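Local structure of uncharacterized protein RPA4348 (3DM8) at residues N18-E23 / Q62-V67; E24-I29 / Q51-V56; W35-P40 / P45-R50. The protein is of unknown function but belongs to the nuclear transport factor 2-like SnoaL family and has been proposed to act as an isomerase. All coordinates share one frame; numbering follows the deposited sequence.

Interaction 1 (N18-E23 / Q62-V67); sequences NDRQTE and QIADSV
R20, the first residue past the end of helix 5-19, reaches across to A64 and D65 near the C-terminal end of helix 53-66, and its side chain carries the whole contact. The tight part lies against A64: A64 CB approaches R20 NE to 3.3 Å and sits 3.1 Å above one face of the guanidinium, offset toward the rim. The outer part is a salt bridge among exposed side chains. Here NH1 and NH2 of R20 both grip a single oxygen, with R20 NH1 2.6 Å and R20 NH2 2.8 Å from D65 OD1. The NH2 bond arrives nearly along the C-O axis of the carboxylate, whereas NH1 comes from above its plane; the two flat groups stand 76° apart. Bends at chi2 (-60°) and chi3 (-54°) fold the arginine so that its end meets the helix, although its CB does not point there. L17 of helix 5-19 also packs on A64. The other carboxylate oxygen, D65 OD2, makes a salt bridge to R61. D65 is thus shared between two arginines, which would probably favour its ionised form, and the charge pairing ties two helix ends together at the surface of this α+β domain.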
loop_
_atom_site.group_PDB
_atom_site.type_symbol
_atom_site.label_atom_id
_atom_site.label_comp_id
_atom_site.label_asym_id
_atom_site.label_seq_id
_atom_site.Cartn_x
_atom_site.Cartn_y
_atom_site.Cartn_z
ATOM N N ASN A 18 -21.252 -3.047 6.794
ATOM C CA ASN A 18 -22.084 -4.202 6.483
ATOM C C ASN A 18 -23.463 -4.081 7.059
ATOM O O ASN A 18 -24.476 -4.413 6.404
ATOM C CB ASN A 18 -21.405 -5.519 6.842
ATOM C CG ASN A 18 -20.662 -6.101 5.637
ATOM O OD1 ASN A 18 -20.180 -5.341 4.789
ATOM N ND2 ASN A 18 -20.610 -7.425 5.532
ATOM N N ASP A 19 -23.539 -3.545 8.266
ATOM C CA ASP A 19 -24.848 -3.512 8.977
ATOM C C ASP A 19 -25.458 -2.124 9.065
ATOM O O ASP A 19 -26.538 -1.941 9.631
ATOM C CB ASP A 19 -24.723 -4.097 10.392
ATOM C CG ASP A 19 -24.347 -5.551 10.387
ATOM O OD1 ASP A 19 -23.284 -5.915 10.923
ATOM O OD2 ASP A 19 -25.098 -6.349 9.811
ATOM N N ARG A 20 -24.753 -1.158 8.506
ATOM C CA ARG A 20 -25.128 0.259 8.584
ATOM C C ARG A 20 -25.358 0.742 10.007
ATOM O O ARG A 20 -26.232 1.565 10.265
ATOM C CB ARG A 20 -26.364 0.570 7.753
ATOM C CG ARG A 20 -26.391 -0.144 6.482
ATOM C CD ARG A 20 -25.197 0.183 5.614
ATOM N NE ARG A 20 -24.987 1.610 5.370
ATOM C CZ ARG A 20 -25.424 2.270 4.290
ATOM N NH1 ARG A 20 -25.128 3.551 4.134
ATOM N NH2 ARG A 20 -26.156 1.661 3.381
ATOM N N GLN A 21 -24.591 0.182 10.927
ATOM C CA GLN A 21 -24.602 0.593 12.325
ATOM C C GLN A 21 -23.298 1.319 12.603
ATOM O O GLN A 21 -22.257 0.695 12.682
ATOM C CB GLN A 21 -24.699 -0.628 13.241
ATOM C CG GLN A 21 -26.003 -1.389 13.201
ATOM C CD GLN A 21 -25.855 -2.827 13.718
ATOM O OE1 GLN A 21 -24.783 -3.238 14.213
ATOM N NE2 GLN A 21 -26.913 -3.606 13.569
ATOM N N THR A 22 -23.388 2.634 12.772
ATOM C CA THR A 22 -22.210 3.518 12.736
ATOM C C THR A 22 -21.793 4.083 14.076
ATOM O O THR A 22 -20.827 4.817 14.184
ATOM C CB THR A 22 -22.406 4.691 11.752
ATOM O OG1 THR A 22 -23.424 5.573 12.238
ATOM C CG2 THR A 22 -22.738 4.171 10.360
ATOM N N GLU A 23 -22.479 3.677 15.133
ATOM C CA GLU A 23 -22.207 4.289 16.447
ATOM C C GLU A 23 -20.792 3.998 16.942
ATOM O O GLU A 23 -20.139 4.888 17.486
ATOM C CB GLU A 23 -23.244 3.874 17.487
ATOM C CG GLU A 23 -24.680 4.224 17.088
ATOM C CD GLU A 23 -25.240 3.389 15.884
ATOM O OE1 GLU A 23 -24.949 2.174 15.738
ATOM O OE2 GLU A 23 -26.013 3.981 15.083
ATOM N N GLN A 62 -20.802 6.513 2.205
ATOM C CA GLN A 62 -20.769 6.293 0.761
ATOM C C GLN A 62 -20.228 4.909 0.398
ATOM O O GLN A 62 -20.741 4.226 -0.485
ATOM C CB GLN A 62 -19.919 7.351 0.103
ATOM C CG GLN A 62 -20.495 8.719 0.185
ATOM C CD GLN A 62 -19.511 9.751 -0.351
ATOM O OE1 GLN A 62 -18.448 9.974 0.206
ATOM N NE2 GLN A 62 -19.862 10.365 -1.453
ATOM N N ILE A 63 -19.187 4.484 1.088
ATOM C CA ILE A 63 -18.635 3.137 0.860
ATOM C C ILE A 63 -19.679 2.080 1.255
ATOM O O ILE A 63 -19.882 1.121 0.535
ATOM C CB ILE A 63 -17.304 2.868 1.653
ATOM C CG1 ILE A 63 -16.210 3.776 1.118
ATOM C CG2 ILE A 63 -16.911 1.407 1.516
ATOM C CD1 ILE A 63 -14.934 3.846 2.004
ATOM N N ALA A 64 -20.328 2.262 2.402
ATOM C CA ALA A 64 -21.328 1.287 2.887
ATOM C C ALA A 64 -22.456 1.106 1.875
ATOM O O ALA A 64 -23.016 0.030 1.698
ATOM C CB ALA A 64 -21.914 1.724 4.216
ATOM N N ASP A 65 -22.835 2.230 1.291
ATOM C CA ASP A 65 -23.887 2.276 0.258
ATOM C C ASP A 65 -23.501 1.503 -0.980
ATOM O O ASP A 65 -24.352 0.895 -1.625
ATOM C CB ASP A 65 -24.153 3.702 -0.208
ATOM C CG ASP A 65 -25.122 4.425 0.659
ATOM O OD1 ASP A 65 -25.678 3.833 1.610
ATOM O OD2 ASP A 65 -25.358 5.613 0.373
ATOM N N SER A 66 -22.205 1.502 -1.283
ATOM C CA SER A 66 -21.668 1.029 -2.569
ATOM C C SER A 66 -21.291 -0.452 -2.614
ATOM O O SER A 66 -21.253 -1.049 -3.703
ATOM C CB SER A 66 -20.417 1.807 -2.957
ATOM O OG SER A 66 -20.724 3.172 -3.180
ATOM N N VAL A 67 -20.938 -0.996 -1.460
ATOM C CA VAL A 67 -20.381 -2.347 -1.369
ATOM C C VAL A 67 -20.890 -3.127 -0.166
ATOM O O VAL A 67 -21.315 -2.577 0.838
ATOM C CB VAL A 67 -18.830 -2.349 -1.326
ATOM C CG1 VAL A 67 -18.216 -1.671 -2.561
ATOM C CG2 VAL A 67 -18.322 -1.712 -0.059
#

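Interaction 2 (E24-I29 / Q51-V56); sequences ELATII and QGKAAV. With CE9 (dodecyl nona ethylene glycol ether), chain B.
K53 lies over the C-terminal end of helix 23-28, touching A26 and I29 with different parts of one side chain. Its ammonium group donates to the main chain, K53 NZ to A26 O at 2.9 Å, coming from above the carbonyl plane (47° out of it) with a C=O...N angle of 126°. The methylene part packs on I29, whose CG2 methyl is 3.8 Å from K53 CB. Farther along the chain, K53 CD passes 3.4 Å from the carbonyl oxygen I29 O. With CG anti to the backbone N (chi1 171°), the lysine chain runs toward helix 23-28, and a turn at chi3 brings NZ round to the carbonyl. A water between I29 O and K53 NZ takes a weak bond from the ammonium; its 2.5 Å distance to I29 O is short enough to be doubtful. On the apolar side, I29 CG2 also faces V56 CG1 at 4.4 Å, one turn further along helix 53-66.

The next shell fixes both backbones. The amide of I29 still bonds to L25 O, although I29 itself has left helical geometry, and G52 occupies the N-cap position before helix 53-66. Its backbone angles suit glycine, since a CB would press on the preceding carbonyl. K53 is also joined through its backbone to D31, and G52 to I33. Just before this turn, Q51 OE1 lies 3.1 Å from O34 of the bound glycol ether. Farther out, A26 and L25 pack on L57, L25 also meets A16 of helix 5-19, and V56 rests on I33 and W35, placing the contact where helices 23-28 and 53-66 meet beside strand 33-38, next to the outermost strand of the sheet.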
loop_
_atom_site.group_PDB
_atom_site.type_symbol
_atom_site.label_atom_id
_atom_site.label_comp_id
_atom_site.label_asym_id
_atom_site.label_seq_id
_atom_site.Cartn_x
_atom_site.Cartn_y
_atom_site.Cartn_z
ATOM N N GLU A 24 -20.342 2.761 16.775
ATOM C CA GLU A 24 -19.004 2.353 17.262
ATOM C C GLU A 24 -17.913 3.017 16.465
ATOM O O GLU A 24 -16.888 3.378 17.011
ATOM C CB GLU A 24 -18.764 0.835 17.196
ATOM C CG GLU A 24 -19.434 0.020 18.277
ATOM C CD GLU A 24 -19.129 -1.499 18.175
ATOM O OE1 GLU A 24 -19.763 -2.239 18.931
ATOM O OE2 GLU A 24 -18.257 -1.942 17.368
ATOM N N LEU A 25 -18.154 3.176 15.170
ATOM C CA LEU A 25 -17.200 3.826 14.307
ATOM C C LEU A 25 -17.068 5.287 14.711
ATOM O O LEU A 25 -15.993 5.826 14.717
ATOM C CB LEU A 25 -17.586 3.719 12.845
ATOM C CG LEU A 25 -16.675 4.315 11.787
ATOM C CD1 LEU A 25 -15.319 3.675 11.859
ATOM C CD2 LEU A 25 -17.261 4.090 10.396
ATOM N N ALA A 26 -18.186 5.926 14.957
ATOM C CA ALA A 26 -18.180 7.347 15.319
ATOM C C ALA A 26 -17.424 7.583 16.620
ATOM O O ALA A 26 -16.777 8.649 16.798
ATOM C CB ALA A 26 -19.612 7.901 15.394
ATOM N N THR A 27 -17.474 6.603 17.526
ATOM C CA THR A 27 -16.785 6.736 18.814
ATOM C C THR A 27 -15.281 6.733 18.626
ATOM O O THR A 27 -14.527 7.442 19.301
ATOM C CB THR A 27 -17.211 5.614 19.777
ATOM O OG1 THR A 27 -18.599 5.810 20.051
ATOM C CG2 THR A 27 -16.455 5.662 21.049
ATOM N N ILE A 28 -14.860 5.903 17.696
ATOM C CA ILE A 28 -13.439 5.590 17.504
ATOM C C ILE A 28 -12.718 6.552 16.613
ATOM O O ILE A 28 -11.529 6.700 16.735
ATOM C CB ILE A 28 -13.219 4.129 17.032
ATOM C CG1 ILE A 28 -11.775 3.673 17.318
ATOM C CG2 ILE A 28 -13.505 3.942 15.579
ATOM C CD1 ILE A 28 -11.606 2.084 17.300
ATOM N N ILE A 29 -13.444 7.239 15.756
ATOM C CA ILE A 29 -12.817 8.218 14.852
ATOM C C ILE A 29 -12.569 9.542 15.597
ATOM O O ILE A 29 -13.501 10.102 16.207
ATOM C CB ILE A 29 -13.705 8.477 13.623
ATOM C CG1 ILE A 29 -13.829 7.215 12.739
ATOM C CG2 ILE A 29 -13.110 9.600 12.745
ATOM C CD1 ILE A 29 -12.519 6.589 12.429
ATOM N N GLN A 51 -10.398 15.747 6.261
ATOM C CA GLN A 51 -10.090 16.161 7.622
ATOM C C GLN A 51 -11.372 16.156 8.437
ATOM O O GLN A 51 -12.361 16.807 8.074
ATOM C CB GLN A 51 -9.517 17.577 7.676
ATOM C CG GLN A 51 -8.428 17.862 6.726
ATOM C CD GLN A 51 -7.321 16.850 6.770
ATOM O OE1 GLN A 51 -6.835 16.439 7.849
ATOM N NE2 GLN A 51 -6.893 16.436 5.569
ATOM N N GLY A 52 -11.270 15.559 9.629
ATOM C CA GLY A 52 -12.348 15.564 10.610
ATOM C C GLY A 52 -13.267 14.382 10.542
ATOM O O GLY A 52 -13.522 13.814 9.478
ATOM N N LYS A 53 -13.826 14.039 11.702
ATOM C CA LYS A 53 -14.729 12.944 11.815
ATOM C C LYS A 53 -15.928 13.005 10.921
ATOM O O LYS A 53 -16.335 11.979 10.313
ATOM C CB LYS A 53 -15.153 12.734 13.300
ATOM C CG LYS A 53 -16.302 11.719 13.480
ATOM C CD LYS A 53 -16.435 11.283 14.921
ATOM C CE LYS A 53 -17.391 12.031 15.667
ATOM N NZ LYS A 53 -17.896 11.301 16.932
ATOM N N ALA A 54 -16.575 14.161 10.830
ATOM C CA ALA A 54 -17.819 14.245 9.990
ATOM C C ALA A 54 -17.549 13.859 8.547
ATOM O O ALA A 54 -18.287 13.086 7.933
ATOM C CB ALA A 54 -18.442 15.647 10.042
ATOM N N ALA A 55 -16.468 14.377 7.978
ATOM C CA ALA A 55 -16.130 14.067 6.573
ATOM C C ALA A 55 -15.735 12.608 6.401
ATOM O O ALA A 55 -16.044 11.982 5.385
ATOM C CB ALA A 55 -14.992 14.985 6.065
ATOM N N VAL A 56 -15.048 12.025 7.389
ATOM C CA VAL A 56 -14.674 10.608 7.302
ATOM C C VAL A 56 -15.902 9.707 7.445
ATOM O O VAL A 56 -16.016 8.717 6.737
ATOM C CB VAL A 56 -13.549 10.237 8.304
ATOM C CG1 VAL A 56 -13.434 8.674 8.497
ATOM C CG2 VAL A 56 -12.181 10.963 7.914
HETATM C C29 CE9 B . -3.454 21.794 3.818
HETATM C C30 CE9 B . -4.062 20.395 3.739
HETATM O O31 CE9 B . -3.816 19.713 4.967
HETATM C C32 CE9 B . -4.352 18.394 5.002
HETATM C C33 CE9 B . -3.962 17.757 6.322
HETATM O O34 CE9 B . -4.568 18.494 7.374
HETATM C C35 CE9 B . -3.634 18.796 8.398
HETATM C C36 CE9 B . -4.360 18.919 9.720
HETATM O O37 CE9 B . -4.583 20.301 9.969
HETATM C C38 CE9 B . -3.369 21.010 10.176
HETATM C C39 CE9 B . -3.358 22.255 9.307
HETATM O OXT CE9 B . -3.036 23.366 10.148
HETATM O O HOH W 1 -14.739 11.348 18.024
#

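Interaction 3 (W35-P40 / P45-R50); sequences WAIYGP and PFFGAR
A β-hairpin joins W35-P40 to P45-R50, with strand 48-51 at the edge of the curved sheet of this NTF2-like domain. The axes of strands 35-38 and 48-50 run antiparallel at 174°. Two hydrogen-bonded pairs, W35 with R50 and I37 with G48, flank the non-hydrogen-bonded pair A36-A49. In the first, R50 N donates to W35 O at 2.8 Å; in the second, G48 N reaches I37 O at 2.9 Å in the carbonyl plane.

Beyond the strands, the F47 ring packs against I37, G39 and P40. I37 CG2 lies 3.6 Å from F47 CD1, while the CA of G39 meets CD2 and P40 N stands near the ring plane at the edge. At G39 a CB would clash with F47 CD2, so this approach needs glycine. On the face shared by W35 and R50, the indole CD1 of W35 is 4.0 Å from R50 CB. A water lies in the indole plane, accepting from W35 NE1 at 2.9 Å and donating to F46 O and G48 O. With CG beside the backbone N (chi1 -59°) and a bend at chi2, R50 turns back along its own strand. R50 NH1 donates to A49 O (3.0 Å, 167° at the hydrogen) and to F47 O (2.9 Å), and NH2 adds weak bonds to F47 O and P45 O. A leucine in place of R50 would probably leave the F47 and A49 carbonyls without these donors and set the P45-F47 turn freer to move.

Y38, on the W35-P40 strand, makes a cation-pi contact with R104 of the second subunit. Backbone bonds thus set the hairpin register, while one guanidinium gathers the carbonyls of its turn.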
loop_
_atom_site.group_PDB
_atom_site.type_symbol
_atom_site.label_atom_id
_atom_site.label_comp_id
_atom_site.label_asym_id
_atom_site.label_seq_id
_atom_site.Cartn_x
_atom_site.Cartn_y
_atom_site.Cartn_z
ATOM N N TRP A 35 -7.063 12.024 7.318
ATOM C CA TRP A 35 -7.390 10.820 6.536
ATOM C C TRP A 35 -7.088 10.949 5.061
ATOM O O TRP A 35 -7.278 12.028 4.442
ATOM C CB TRP A 35 -8.909 10.572 6.685
ATOM C CG TRP A 35 -9.624 9.541 5.840
ATOM C CD1 TRP A 35 -10.037 9.666 4.530
ATOM C CD2 TRP A 35 -10.199 8.329 6.311
ATOM N NE1 TRP A 35 -10.751 8.560 4.155
ATOM C CE2 TRP A 35 -10.875 7.728 5.240
ATOM C CE3 TRP A 35 -10.200 7.686 7.536
ATOM C CZ2 TRP A 35 -11.543 6.529 5.378
ATOM C CZ3 TRP A 35 -10.796 6.473 7.661
ATOM C CH2 TRP A 35 -11.463 5.883 6.609
ATOM N N ALA A 36 -6.606 9.856 4.465
ATOM C CA ALA A 36 -6.545 9.808 2.969
ATOM C C ALA A 36 -6.572 8.422 2.434
ATOM O O ALA A 36 -5.867 7.523 2.899
ATOM C CB ALA A 36 -5.287 10.597 2.395
ATOM N N ILE A 37 -7.370 8.242 1.388
ATOM C CA ILE A 37 -7.320 7.010 0.621
ATOM C C ILE A 37 -6.959 7.389 -0.778
ATOM O O ILE A 37 -7.645 8.175 -1.368
ATOM C CB ILE A 37 -8.666 6.243 0.566
ATOM C CG1 ILE A 37 -9.178 5.871 1.933
ATOM C CG2 ILE A 37 -8.520 4.952 -0.309
ATOM C CD1 ILE A 37 -10.674 5.443 1.862
ATOM N N TYR A 38 -5.862 6.848 -1.288
ATOM C CA TYR A 38 -5.352 7.287 -2.585
ATOM C C TYR A 38 -6.008 6.485 -3.692
ATOM O O TYR A 38 -5.724 5.321 -3.904
ATOM C CB TYR A 38 -3.820 7.181 -2.659
ATOM C CG TYR A 38 -3.169 8.090 -1.640
ATOM C CD1 TYR A 38 -2.633 7.571 -0.473
ATOM C CD2 TYR A 38 -3.155 9.468 -1.806
ATOM C CE1 TYR A 38 -2.079 8.357 0.471
ATOM C CE2 TYR A 38 -2.579 10.286 -0.829
ATOM C CZ TYR A 38 -2.053 9.700 0.317
ATOM O OH TYR A 38 -1.459 10.426 1.330
ATOM N N GLY A 39 -6.855 7.161 -4.456
ATOM C CA GLY A 39 -7.461 6.518 -5.608
ATOM C C GLY A 39 -8.276 7.496 -6.429
ATOM O O GLY A 39 -8.372 8.666 -6.080
ATOM N N PRO A 40 -8.844 7.025 -7.528
ATOM C CA PRO A 40 -9.370 7.933 -8.541
ATOM C C PRO A 40 -10.744 8.429 -8.197
ATOM O O PRO A 40 -11.725 7.695 -8.308
ATOM C CB PRO A 40 -9.432 7.075 -9.805
ATOM C CG PRO A 40 -9.415 5.718 -9.397
ATOM C CD PRO A 40 -8.799 5.636 -7.991
ATOM N N PRO A 45 -15.977 8.757 -5.638
ATOM C CA PRO A 45 -15.883 10.101 -5.097
ATOM C C PRO A 45 -15.524 10.125 -3.616
ATOM O O PRO A 45 -15.117 11.164 -3.073
ATOM C CB PRO A 45 -17.295 10.669 -5.283
ATOM C CG PRO A 45 -17.984 9.770 -6.180
ATOM C CD PRO A 45 -17.274 8.486 -6.271
ATOM N N PHE A 46 -15.659 8.958 -3.014
ATOM C CA PHE A 46 -15.353 8.784 -1.606
ATOM C C PHE A 46 -13.858 8.615 -1.306
ATOM O O PHE A 46 -13.435 8.633 -0.136
ATOM C CB PHE A 46 -16.193 7.673 -1.001
ATOM C CG PHE A 46 -16.163 6.400 -1.760
ATOM C CD1 PHE A 46 -17.258 6.008 -2.519
ATOM C CD2 PHE A 46 -15.068 5.592 -1.729
ATOM C CE1 PHE A 46 -17.234 4.837 -3.236
ATOM C CE2 PHE A 46 -15.066 4.381 -2.415
ATOM C CZ PHE A 46 -16.164 4.026 -3.174
ATOM N N PHE A 47 -13.056 8.562 -2.364
ATOM C CA PHE A 47 -11.593 8.585 -2.209
ATOM C C PHE A 47 -11.076 10.004 -1.956
ATOM O O PHE A 47 -11.806 11.019 -2.038
ATOM C CB PHE A 47 -10.882 7.907 -3.377
ATOM C CG PHE A 47 -11.026 6.381 -3.399
ATOM C CD1 PHE A 47 -11.405 5.683 -2.283
ATOM C CD2 PHE A 47 -10.774 5.679 -4.562
ATOM C CE1 PHE A 47 -11.545 4.298 -2.331
ATOM C CE2 PHE A 47 -10.892 4.294 -4.599
ATOM C CZ PHE A 47 -11.252 3.621 -3.482
ATOM N N GLY A 48 -9.777 10.046 -1.673
ATOM C CA GLY A 48 -9.068 11.234 -1.411
ATOM C C GLY A 48 -8.855 11.591 0.030
ATOM O O GLY A 48 -9.152 10.823 0.946
ATOM N N ALA A 49 -8.346 12.789 0.222
ATOM C CA ALA A 49 -8.052 13.255 1.590
ATOM C C ALA A 49 -9.279 13.860 2.221
ATOM O O ALA A 49 -10.087 14.524 1.559
ATOM C CB ALA A 49 -6.902 14.312 1.546
ATOM N N ARG A 50 -9.394 13.656 3.521
ATOM C CA ARG A 50 -10.418 14.292 4.334
ATOM C C ARG A 50 -9.830 14.701 5.703
ATOM O O ARG A 50 -8.897 14.056 6.216
ATOM C CB ARG A 50 -11.607 13.327 4.584
ATOM C CG ARG A 50 -12.361 12.764 3.388
ATOM C CD ARG A 50 -13.015 13.860 2.543
ATOM N NE ARG A 50 -13.846 13.225 1.505
ATOM C CZ ARG A 50 -13.381 12.773 0.353
ATOM N NH1 ARG A 50 -12.131 12.962 0.040
ATOM N NH2 ARG A 50 -14.195 12.202 -0.525
HETATM O O HOH W 2 -11.142 8.892 1.351
#

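Overall arrangement
The three contacts lie within one SnoaL-like domain, their centres about 13 Å (interactions 1 and 2), 15 Å (2 and 3) and 17 Å (1 and 3) apart. Along the chain they are nested: the hairpin of interaction 3 lies between the partners of interaction 2, and these between those of interaction 1. Helix 53-66 serves both outer contacts, its start in interaction 2 and its end in interaction 1, and follows directly on strand 48-51. It also packs on W35 and R50 through A55 and V56, and on F46 through Q62, I63 and S66. Helices 5-19 and 23-28 are thus fastened to a helix that itself rests on the sheet, giving the helix-over-curved-sheet architecture of the NTF2 clan.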